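Local structure of cell death abnormality protein 2 (Caenorhabditis elegans, 3QWX) at residues A[39-44]-A[48-53]; A[135-140]-A[168-173]; A[87-92]-A[97-102]. The protein acts as a Crk-family SH2/SH3 signalling adaptor, required for engulfment of cell corpses and for cell migration, including that of the gonadal distal tip cells. All coordinates share one frame; numbering follows the deposited sequence.

Interaction 1: residues A[39-44]-A[48-53]; sequences LMRDSS and EYSLTV. With SO4 (sulfate ion), chain B.
Sulfate O1 is gripped by two donors: Arg41 NH1, whose guanidinium lies against Ser50 and Thr52 of the facing strand, and the backbone N of Ser44. The bond from Arg41 NH1 to sulfate O1 is nearly straight (2.9 Å, 174°), and Arg41 NH2 reaches O3. Sulfate O4 also has two donors, Ser43 OG at 2.7 Å and Ser44 N. The hydroxyl of Ser44 binds O2, and Arg21 also binds the ion. Arg41 NE donates to Thr52 OG1 across the hairpin, at 2.9 Å and 159°. The hydroxyl sits at the edge of the guanidinium, near its plane. Ser50 CB lies over one face, 3.3 Å above the centre of the group. Together these contacts hold the guanidinium flat against strand 49-53 and fix its rotation. CG of Arg41 stands between the backbone N and the carbonyl carbon (chi1 59°), and the chain then runs extended over Ser50. The site corresponds to the phosphotyrosine pocket of SH2 domains, with Arg41 in the place of the invariant arginine of the FLVR motif. The sulfate, probably from the crystallisation liquor, plausibly marks the phosphate site. The two strands are antiparallel, with Leu39–Thr52 and Arg41–Ser50 as hydrogen-bonded pairs. Near the turn, Ser43 N bonds Glu48 O (3.2 Å), coming from above the carbonyl plane. Met40 and Leu51 point to the other face of the sheet from Arg41 and Ser50. There the methyl CE of Met40 meets Tyr49 CB at 3.8 Å. The carboxylate of Asp42 lies alongside the Tyr49 ring, and its OD1 is hydrogen-bonded to the hydroxyl of Tyr15.

Interaction 2: residues A[135-140]-A[168-173]; sequences LPFEQG and ANYVQI
This is a small apolar contact in the first SH3 domain, between the loop leading into strand 142-147 and the 3-10 turn that runs into the last strand. Phe137 and Tyr170 carry it, with Val171 beside them. About 107 Å² is buried in all. The end of the Phe137 ring does the touching. Its CZ meets Tyr170 CB at 3.8 Å, with the methylene lying at the ring edge, near the ring plane. The same CZ is 4.0 Å from Val171 CG1, which comes in obliquely. Phe137 CE2 also lies 3.8 Å from the carbonyl O of Tyr170. CG of Phe137 stands between the backbone N and the carbonyl carbon (chi1 57°), and the ring reaches from there to the turn. Phe137 is buried and packs on Val166 of strand 163-167 as well. Val171 leans on Trp154. Tyr170 belongs to the sequence PANYV, which matches the 3-10 turn of SH3 domains whose tyrosine commonly lines the proline-rich ligand surface. A similar role is likely here. Backbone bonds tie Phe137 to Phe127 and Tyr170 to Thr124. Across the contact itself the attraction is dispersive and hydrophobic, so it is shape rather than polar bonding that fits the loop to the turn.

Interaction 3: residues A[87-92]-A[97-102]; sequences QSFPDI and NHFKMR
Phe89, His98 and Phe99 form an aromatic cluster between strand 87-89 and the C-terminal end of helix 92-98, the second helix of the SH2 domain. Phe89 lies over one face of the His98 imidazole, with CE2 3.4 Å from His98 CG and offset toward the rim. The two planes are inclined at 52°. With chi1 at 177°, the imidazole of His98 swings out from the helix end to Phe89. Phe89 also meets Phe99 obliquely, through Phe89 CE1 and Phe99 CE2 at 3.9 Å. Within the helix end itself, His98 CD2 stands 3.6 Å above the centre of the Phe99 ring. The imidazole thus turns a face to Phe89 and its CD2 edge onto the face of Phe99. Phe99, the first residue to leave the helical conformation, is buried and also touches Leu104. The polar contacts run through Gln87. One water donates to Gln87 OE1 at 2.9 Å and is hydrogen-bonded to His98 NE2 at the same distance. It lies at the edge of the imidazole, near its plane. The bridge joins the strand to the helix end across a direct OE1-to-NE2 gap of 3.7 Å between Gln87 and His98. The amide of Gln87 also borders Phe99, its NE2 lying at the ring edge 3.9 Å from Phe99 CZ.

Interactions 1 and 3 belong to the SH2 domain, and interaction 2 to the SH3 domain that follows. Along the chain the order is 1, 3, 2. The centres of interactions 1 and 3 are 15 Å apart, and both reach the same mixed sheet. They meet directly: Ile92, which opens helix 92-98, packs its CD1 against Tyr49 CD2 at 3.7 Å. It also packs on Met40, on the face of the hairpin away from the Arg41 and sulfate site. Interaction 2 stands apart, about 29 Å centre to centre from interaction 1 and 37 Å from interaction 3. This fits two separately folded domains, an SH2 and an SH3, in this part of the adaptor.

Interaction 1: residues A[39-44]-A[48-53]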
loop_
_atom_site.group_PDB
_atom_site.type_symbol
_atom_site.label_atom_id
_atom_site.label_comp_id
_atom_site.label_asym_id
_atom_site.label_seq_id
_atom_site.Cartn_x
_atom_site.Cartn_y
_atom_site.Cartn_z
ATOM N N LEU A 39 -0.577 0.560 -6.311
ATOM C CA LEU A 39 -0.180 0.596 -4.918
ATOM C C LEU A 39 0.600 1.863 -4.644
ATOM O O LEU A 39 1.065 2.539 -5.570
ATOM C CB LEU A 39 0.645 -0.636 -4.550
ATOM C CG LEU A 39 1.918 -0.938 -5.350
ATOM C CD1 LEU A 39 3.089 -0.063 -4.900
ATOM C CD2 LEU A 39 2.264 -2.414 -5.178
ATOM N N MET A 40 0.740 2.181 -3.364
ATOM C CA MET A 40 1.626 3.246 -2.947
ATOM C C MET A 40 2.805 2.666 -2.188
ATOM O O MET A 40 2.724 1.573 -1.642
ATOM C CB MET A 40 0.887 4.270 -2.090
ATOM C CG MET A 40 0.094 5.274 -2.936
ATOM S SD MET A 40 -0.749 6.426 -1.865
ATOM C CE MET A 40 0.623 7.328 -1.150
ATOM N N ARG A 41 3.902 3.407 -2.186
ATOM C CA ARG A 41 5.147 2.957 -1.578
ATOM C C ARG A 41 6.012 4.179 -1.344
ATOM O O ARG A 41 5.637 5.291 -1.719
ATOM C CB ARG A 41 5.882 1.986 -2.501
ATOM C CG ARG A 41 6.228 2.586 -3.844
ATOM C CD ARG A 41 6.914 1.606 -4.780
ATOM N NE ARG A 41 7.085 2.226 -6.096
ATOM C CZ ARG A 41 8.043 3.102 -6.387
ATOM N NH1 ARG A 41 8.919 3.447 -5.461
ATOM N NH2 ARG A 41 8.122 3.642 -7.598
ATOM N N ASP A 42 7.183 3.977 -0.754
ATOM C CA ASP A 42 8.133 5.075 -0.611
ATOM C C ASP A 42 8.868 5.387 -1.913
ATOM O O ASP A 42 9.230 4.489 -2.673
ATOM C CB ASP A 42 9.115 4.775 0.524
ATOM C CG ASP A 42 8.411 4.626 1.851
ATOM O OD1 ASP A 42 7.604 5.514 2.177
ATOM O OD2 ASP A 42 8.631 3.618 2.549
ATOM N N SER A 43 9.080 6.671 -2.173
ATOM C CA SER A 43 9.938 7.088 -3.271
ATOM C C SER A 43 11.422 6.958 -2.900
ATOM O O SER A 43 11.772 6.874 -1.727
ATOM C CB SER A 43 9.626 8.539 -3.649
ATOM O OG SER A 43 10.528 9.027 -4.615
ATOM N N SER A 44 12.291 6.964 -3.905
ATOM C CA SER A 44 13.729 7.047 -3.663
ATOM C C SER A 44 14.071 8.432 -3.101
ATOM O O SER A 44 15.142 8.644 -2.526
ATOM C CB SER A 44 14.523 6.767 -4.946
ATOM O OG SER A 44 14.282 7.741 -5.952
ATOM N N GLU A 48 8.970 11.619 0.071
ATOM C CA GLU A 48 7.986 11.536 -1.002
ATOM C C GLU A 48 7.368 10.135 -1.064
ATOM O O GLU A 48 7.921 9.169 -0.531
ATOM C CB GLU A 48 8.595 11.911 -2.358
ATOM C CG GLU A 48 9.407 13.216 -2.386
ATOM C CD GLU A 48 8.580 14.472 -2.117
ATOM O OE1 GLU A 48 7.604 14.416 -1.328
ATOM O OE2 GLU A 48 8.924 15.524 -2.689
ATOM N N TYR A 49 6.201 10.041 -1.693
ATOM C CA TYR A 49 5.589 8.756 -1.972
ATOM C C TYR A 49 5.615 8.525 -3.463
ATOM O O TYR A 49 5.745 9.456 -4.247
ATOM C CB TYR A 49 4.143 8.692 -1.466
ATOM C CG TYR A 49 4.004 8.691 0.035
ATOM C CD1 TYR A 49 4.537 7.658 0.805
ATOM C CD2 TYR A 49 3.316 9.703 0.689
ATOM C CE1 TYR A 49 4.401 7.649 2.176
ATOM C CE2 TYR A 49 3.177 9.702 2.062
ATOM C CZ TYR A 49 3.724 8.676 2.805
ATOM O OH TYR A 49 3.576 8.673 4.174
ATOM N N SER A 50 5.485 7.268 -3.847
ATOM C CA SER A 50 5.361 6.899 -5.239
ATOM C C SER A 50 4.084 6.110 -5.398
ATOM O O SER A 50 3.774 5.255 -4.578
ATOM C CB SER A 50 6.542 6.035 -5.684
ATOM O OG SER A 50 7.660 6.833 -6.001
ATOM N N LEU A 51 3.352 6.422 -6.459
ATOM C CA LEU A 51 2.183 5.677 -6.866
ATOM C C LEU A 51 2.601 4.846 -8.073
ATOM O O LEU A 51 3.050 5.401 -9.074
ATOM C CB LEU A 51 1.068 6.656 -7.260
ATOM C CG LEU A 51 -0.244 6.112 -7.815
ATOM C CD1 LEU A 51 -1.019 5.308 -6.768
ATOM C CD2 LEU A 51 -1.088 7.261 -8.334
ATOM N N THR A 52 2.447 3.531 -7.977
ATOM C CA THR A 52 2.766 2.606 -9.077
ATOM C C THR A 52 1.486 1.929 -9.593
ATOM O O THR A 52 0.710 1.383 -8.806
ATOM C CB THR A 52 3.815 1.520 -8.639
ATOM O OG1 THR A 52 4.984 2.162 -8.119
ATOM C CG2 THR A 52 4.225 0.638 -9.820
ATOM N N VAL A 53 1.276 1.980 -10.912
ATOM C CA VAL A 53 0.017 1.576 -11.542
ATOM C C VAL A 53 0.235 0.722 -12.803
ATOM O O VAL A 53 1.091 1.024 -13.627
ATOM C CB VAL A 53 -0.842 2.814 -11.952
ATOM C CG1 VAL A 53 -2.293 2.418 -12.195
ATOM C CG2 VAL A 53 -0.776 3.897 -10.901
HETATM S S SO4 B . 11.271 6.088 -7.180
HETATM O O1 SO4 B . 11.156 5.250 -5.989
HETATM O O2 SO4 B . 12.606 5.922 -7.747
HETATM O O3 SO4 B . 10.285 5.718 -8.193
HETATM O O4 SO4 B . 11.038 7.474 -6.803
#

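Interaction 2: residues A[135-140]-A[168-173]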
loop_
_atom_site.group_PDB
_atom_site.type_symbol
_atom_site.label_atom_id
_atom_site.label_comp_id
_atom_site.label_asym_id
_atom_site.label_seq_id
_atom_site.Cartn_x
_atom_site.Cartn_y
_atom_site.Cartn_z
ATOM N N LEU A 135 2.676 -5.846 13.244
ATOM C CA LEU A 135 1.224 -5.772 13.213
ATOM C C LEU A 135 0.668 -6.293 14.537
ATOM O O LEU A 135 0.688 -7.503 14.779
ATOM C CB LEU A 135 0.679 -6.602 12.043
ATOM C CG LEU A 135 -0.843 -6.720 11.924
ATOM C CD1 LEU A 135 -1.488 -5.348 11.636
ATOM C CD2 LEU A 135 -1.246 -7.739 10.876
ATOM N N PRO A 136 0.202 -5.382 15.411
ATOM C CA PRO A 136 -0.371 -5.824 16.691
ATOM C C PRO A 136 -1.646 -6.600 16.430
ATOM O O PRO A 136 -2.342 -6.321 15.456
ATOM C CB PRO A 136 -0.706 -4.511 17.405
ATOM C CG PRO A 136 0.085 -3.446 16.686
ATOM C CD PRO A 136 0.166 -3.916 15.265
ATOM N N PHE A 137 -1.940 -7.582 17.268
ATOM C CA PHE A 137 -3.195 -8.305 17.146
ATOM C C PHE A 137 -3.644 -8.879 18.479
ATOM O O PHE A 137 -2.875 -8.926 19.454
ATOM C CB PHE A 137 -3.118 -9.406 16.074
ATOM C CG PHE A 137 -2.026 -10.413 16.301
ATOM C CD1 PHE A 137 -0.769 -10.227 15.745
ATOM C CD2 PHE A 137 -2.263 -11.560 17.038
ATOM C CE1 PHE A 137 0.237 -11.150 15.941
ATOM C CE2 PHE A 137 -1.255 -12.495 17.249
ATOM C CZ PHE A 137 -0.009 -12.295 16.700
ATOM N N GLU A 138 -4.893 -9.322 18.505
ATOM C CA GLU A 138 -5.505 -9.861 19.714
ATOM C C GLU A 138 -5.426 -11.390 19.704
ATOM O O GLU A 138 -5.292 -12.000 18.647
ATOM C CB GLU A 138 -6.966 -9.399 19.815
ATOM C CG GLU A 138 -7.144 -7.881 20.031
ATOM C CD GLU A 138 -8.598 -7.454 19.962
ATOM O OE1 GLU A 138 -9.442 -8.160 20.544
ATOM O OE2 GLU A 138 -8.908 -6.429 19.314
ATOM N N GLN A 139 -5.490 -12.011 20.876
ATOM C CA GLN A 139 -5.531 -13.461 20.918
ATOM C C GLN A 139 -6.837 -13.872 20.263
ATOM O O GLN A 139 -7.875 -13.272 20.525
ATOM C CB GLN A 139 -5.502 -13.981 22.350
ATOM C CG GLN A 139 -5.598 -15.498 22.439
ATOM C CD GLN A 139 -5.465 -15.987 23.862
ATOM O OE1 GLN A 139 -6.281 -15.649 24.718
ATOM N NE2 GLN A 139 -4.420 -16.774 24.129
ATOM N N GLY A 140 -6.773 -14.884 19.404
ATOM C CA GLY A 140 -7.954 -15.354 18.699
ATOM C C GLY A 140 -8.241 -14.598 17.413
ATOM O O GLY A 140 -9.171 -14.945 16.690
ATOM N N ALA A 168 5.985 -15.863 14.353
ATOM C CA ALA A 168 5.431 -17.145 13.918
ATOM C C ALA A 168 4.912 -17.989 15.083
ATOM O O ALA A 168 3.944 -18.751 14.929
ATOM C CB ALA A 168 6.458 -17.918 13.105
ATOM N N ASN A 169 5.541 -17.847 16.250
ATOM C CA ASN A 169 5.121 -18.595 17.443
ATOM C C ASN A 169 3.901 -17.995 18.158
ATOM O O ASN A 169 3.490 -18.473 19.218
ATOM C CB ASN A 169 6.295 -18.808 18.412
ATOM C CG ASN A 169 6.851 -17.508 18.977
ATOM O OD1 ASN A 169 7.214 -17.429 20.157
ATOM N ND2 ASN A 169 6.946 -16.496 18.139
ATOM N N TYR A 170 3.319 -16.953 17.563
ATOM C CA TYR A 170 2.134 -16.323 18.125
ATOM C C TYR A 170 0.883 -16.619 17.278
ATOM O O TYR A 170 -0.211 -16.151 17.590
ATOM C CB TYR A 170 2.330 -14.807 18.221
ATOM C CG TYR A 170 3.000 -14.287 19.477
ATOM C CD1 TYR A 170 4.271 -14.726 19.859
ATOM C CD2 TYR A 170 2.382 -13.303 20.249
ATOM C CE1 TYR A 170 4.894 -14.223 21.001
ATOM C CE2 TYR A 170 2.992 -12.786 21.382
ATOM C CZ TYR A 170 4.245 -13.248 21.759
ATOM O OH TYR A 170 4.834 -12.726 22.889
ATOM N N VAL A 171 1.056 -17.373 16.195
ATOM C CA VAL A 171 -0.060 -17.710 15.331
ATOM C C VAL A 171 -0.175 -19.214 15.060
ATOM O O VAL A 171 0.809 -19.951 15.117
ATOM C CB VAL A 171 -0.003 -16.935 13.979
ATOM C CG1 VAL A 171 -0.091 -15.444 14.223
ATOM C CG2 VAL A 171 1.261 -17.271 13.224
ATOM N N GLN A 172 -1.389 -19.648 14.749
ATOM C CA GLN A 172 -1.668 -21.037 14.424
ATOM C C GLN A 172 -2.607 -21.152 13.223
ATOM O O GLN A 172 -3.565 -20.387 13.115
ATOM C CB GLN A 172 -2.339 -21.685 15.626
ATOM C CG GLN A 172 -2.890 -23.066 15.373
ATOM C CD GLN A 172 -3.631 -23.586 16.589
ATOM O OE1 GLN A 172 -3.872 -22.837 17.543
ATOM N NE2 GLN A 172 -3.996 -24.869 16.566
ATOM N N ILE A 173 -2.356 -22.117 12.342
ATOM C CA ILE A 173 -3.266 -22.383 11.223
ATOM C C ILE A 173 -4.704 -22.514 11.728
ATOM O O ILE A 173 -4.967 -23.225 12.701
ATOM C CB ILE A 173 -2.871 -23.657 10.446
ATOM C CG1 ILE A 173 -3.473 -23.651 9.030
ATOM C CG2 ILE A 173 -3.250 -24.912 11.233
ATOM C CD1 ILE A 173 -4.979 -23.931 8.957
#

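Interaction 3: residues A[87-92]-A[97-102]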
loop_
_atom_site.group_PDB
_atom_site.type_symbol
_atom_site.label_atom_id
_atom_site.label_comp_id
_atom_site.label_asym_id
_atom_site.label_seq_id
_atom_site.Cartn_x
_atom_site.Cartn_y
_atom_site.Cartn_z
ATOM N N GLN A 87 -0.215 18.851 -11.108
ATOM C CA GLN A 87 -1.562 18.912 -10.560
ATOM C C GLN A 87 -1.512 18.844 -9.040
ATOM O O GLN A 87 -0.956 17.903 -8.465
ATOM C CB GLN A 87 -2.423 17.781 -11.107
ATOM C CG GLN A 87 -2.568 17.779 -12.617
ATOM C CD GLN A 87 -3.321 16.562 -13.107
ATOM O OE1 GLN A 87 -4.488 16.369 -12.770
ATOM N NE2 GLN A 87 -2.654 15.727 -13.897
ATOM N N SER A 88 -2.098 19.843 -8.394
ATOM C CA SER A 88 -2.062 19.949 -6.943
ATOM C C SER A 88 -3.359 19.463 -6.334
ATOM O O SER A 88 -4.431 19.633 -6.920
ATOM C CB SER A 88 -1.782 21.395 -6.523
ATOM O OG SER A 88 -0.590 21.865 -7.137
ATOM N N PHE A 89 -3.242 18.839 -5.165
ATOM C CA PHE A 89 -4.386 18.344 -4.415
ATOM C C PHE A 89 -4.242 18.689 -2.947
ATOM O O PHE A 89 -3.128 18.791 -2.446
ATOM C CB PHE A 89 -4.546 16.829 -4.626
ATOM C CG PHE A 89 -4.788 16.465 -6.057
ATOM C CD1 PHE A 89 -3.730 16.114 -6.886
ATOM C CD2 PHE A 89 -6.062 16.547 -6.595
ATOM C CE1 PHE A 89 -3.950 15.815 -8.230
ATOM C CE2 PHE A 89 -6.294 16.246 -7.935
ATOM C CZ PHE A 89 -5.234 15.873 -8.751
ATOM N N PRO A 90 -5.376 18.890 -2.250
ATOM C CA PRO A 90 -5.312 19.279 -0.836
ATOM C C PRO A 90 -4.651 18.202 0.014
ATOM O O PRO A 90 -3.949 18.515 0.977
ATOM C CB PRO A 90 -6.784 19.426 -0.450
ATOM C CG PRO A 90 -7.472 19.764 -1.725
ATOM C CD PRO A 90 -6.747 18.965 -2.780
ATOM N N ASP A 91 -4.876 16.944 -0.359
ATOM C CA ASP A 91 -4.326 15.805 0.369
ATOM C C ASP A 91 -4.218 14.573 -0.544
ATOM O O ASP A 91 -4.615 14.614 -1.714
ATOM C CB ASP A 91 -5.157 15.510 1.639
ATOM C CG ASP A 91 -6.675 15.337 1.356
ATOM O OD1 ASP A 91 -7.073 14.861 0.269
ATOM O OD2 ASP A 91 -7.487 15.662 2.249
ATOM N N ILE A 92 -3.663 13.492 -0.010
ATOM C CA ILE A 92 -3.513 12.255 -0.763
ATOM C C ILE A 92 -4.866 11.585 -1.085
ATOM O O ILE A 92 -5.040 11.028 -2.163
ATOM C CB ILE A 92 -2.526 11.269 -0.050
ATOM C CG1 ILE A 92 -1.094 11.826 -0.091
ATOM C CG2 ILE A 92 -2.579 9.888 -0.690
ATOM C CD1 ILE A 92 -0.097 11.099 0.824
ATOM N N ASN A 97 -8.751 9.890 -5.105
ATOM C CA ASN A 97 -10.122 10.001 -5.610
ATOM C C ASN A 97 -10.160 10.567 -7.023
ATOM O O ASN A 97 -10.895 10.077 -7.895
ATOM C CB ASN A 97 -10.961 10.902 -4.712
ATOM C CG ASN A 97 -12.375 11.065 -5.229
ATOM O OD1 ASN A 97 -13.189 10.141 -5.133
ATOM N ND2 ASN A 97 -12.675 12.238 -5.784
ATOM N N HIS A 98 -9.371 11.613 -7.245
ATOM C CA HIS A 98 -9.382 12.310 -8.526
ATOM C C HIS A 98 -9.072 11.339 -9.669
ATOM O O HIS A 98 -9.657 11.417 -10.749
ATOM C CB HIS A 98 -8.370 13.465 -8.503
ATOM C CG HIS A 98 -8.256 14.201 -9.802
ATOM N ND1 HIS A 98 -9.086 15.245 -10.142
ATOM C CD2 HIS A 98 -7.406 14.043 -10.845
ATOM C CE1 HIS A 98 -8.753 15.703 -11.336
ATOM N NE2 HIS A 98 -7.735 14.993 -11.782
ATOM N N PHE A 99 -8.150 10.413 -9.434
ATOM C CA PHE A 99 -7.701 9.543 -10.520
ATOM C C PHE A 99 -8.500 8.238 -10.631
ATOM O O PHE A 99 -8.126 7.330 -11.362
ATOM C CB PHE A 99 -6.184 9.315 -10.452
ATOM C CG PHE A 99 -5.378 10.537 -10.849
ATOM C CD1 PHE A 99 -5.275 10.908 -12.178
ATOM C CD2 PHE A 99 -4.732 11.308 -9.890
ATOM C CE1 PHE A 99 -4.541 12.019 -12.557
ATOM C CE2 PHE A 99 -3.998 12.436 -10.252
ATOM C CZ PHE A 99 -3.897 12.788 -11.590
ATOM N N LYS A 100 -9.616 8.166 -9.916
ATOM C CA LYS A 100 -10.606 7.128 -10.164
ATOM C C LYS A 100 -11.312 7.389 -11.489
ATOM O O LYS A 100 -11.669 6.455 -12.202
ATOM C CB LYS A 100 -11.656 7.086 -9.049
ATOM C CG LYS A 100 -11.228 6.401 -7.760
ATOM C CD LYS A 100 -12.450 6.232 -6.865
ATOM C CE LYS A 100 -12.145 5.468 -5.601
ATOM N NZ LYS A 100 -13.381 5.302 -4.787
ATOM N N MET A 101 -11.514 8.662 -11.809
ATOM C CA MET A 101 -12.362 9.053 -12.942
ATOM C C MET A 101 -11.633 9.912 -13.965
ATOM O O MET A 101 -12.256 10.481 -14.864
ATOM C CB MET A 101 -13.614 9.797 -12.458
ATOM C CG MET A 101 -14.632 8.926 -11.719
ATOM S SD MET A 101 -15.275 7.546 -12.704
ATOM C CE MET A 101 -16.479 8.390 -13.736
ATOM N N ARG A 102 -10.321 10.026 -13.803
ATOM C CA ARG A 102 -9.462 10.756 -14.726
ATOM C C ARG A 102 -8.217 9.876 -14.854
ATOM O O ARG A 102 -7.813 9.236 -13.878
ATOM C CB ARG A 102 -9.096 12.124 -14.125
ATOM C CG ARG A 102 -9.161 13.323 -15.067
ATOM C CD ARG A 102 -10.590 13.854 -15.267
ATOM N NE ARG A 102 -11.439 12.940 -16.036
ATOM C CZ ARG A 102 -12.003 13.222 -17.214
ATOM N NH1 ARG A 102 -12.759 12.318 -17.809
ATOM N NH2 ARG A 102 -11.820 14.402 -17.797
HETATM O O HOH W 1 -6.492 15.110 -14.379
#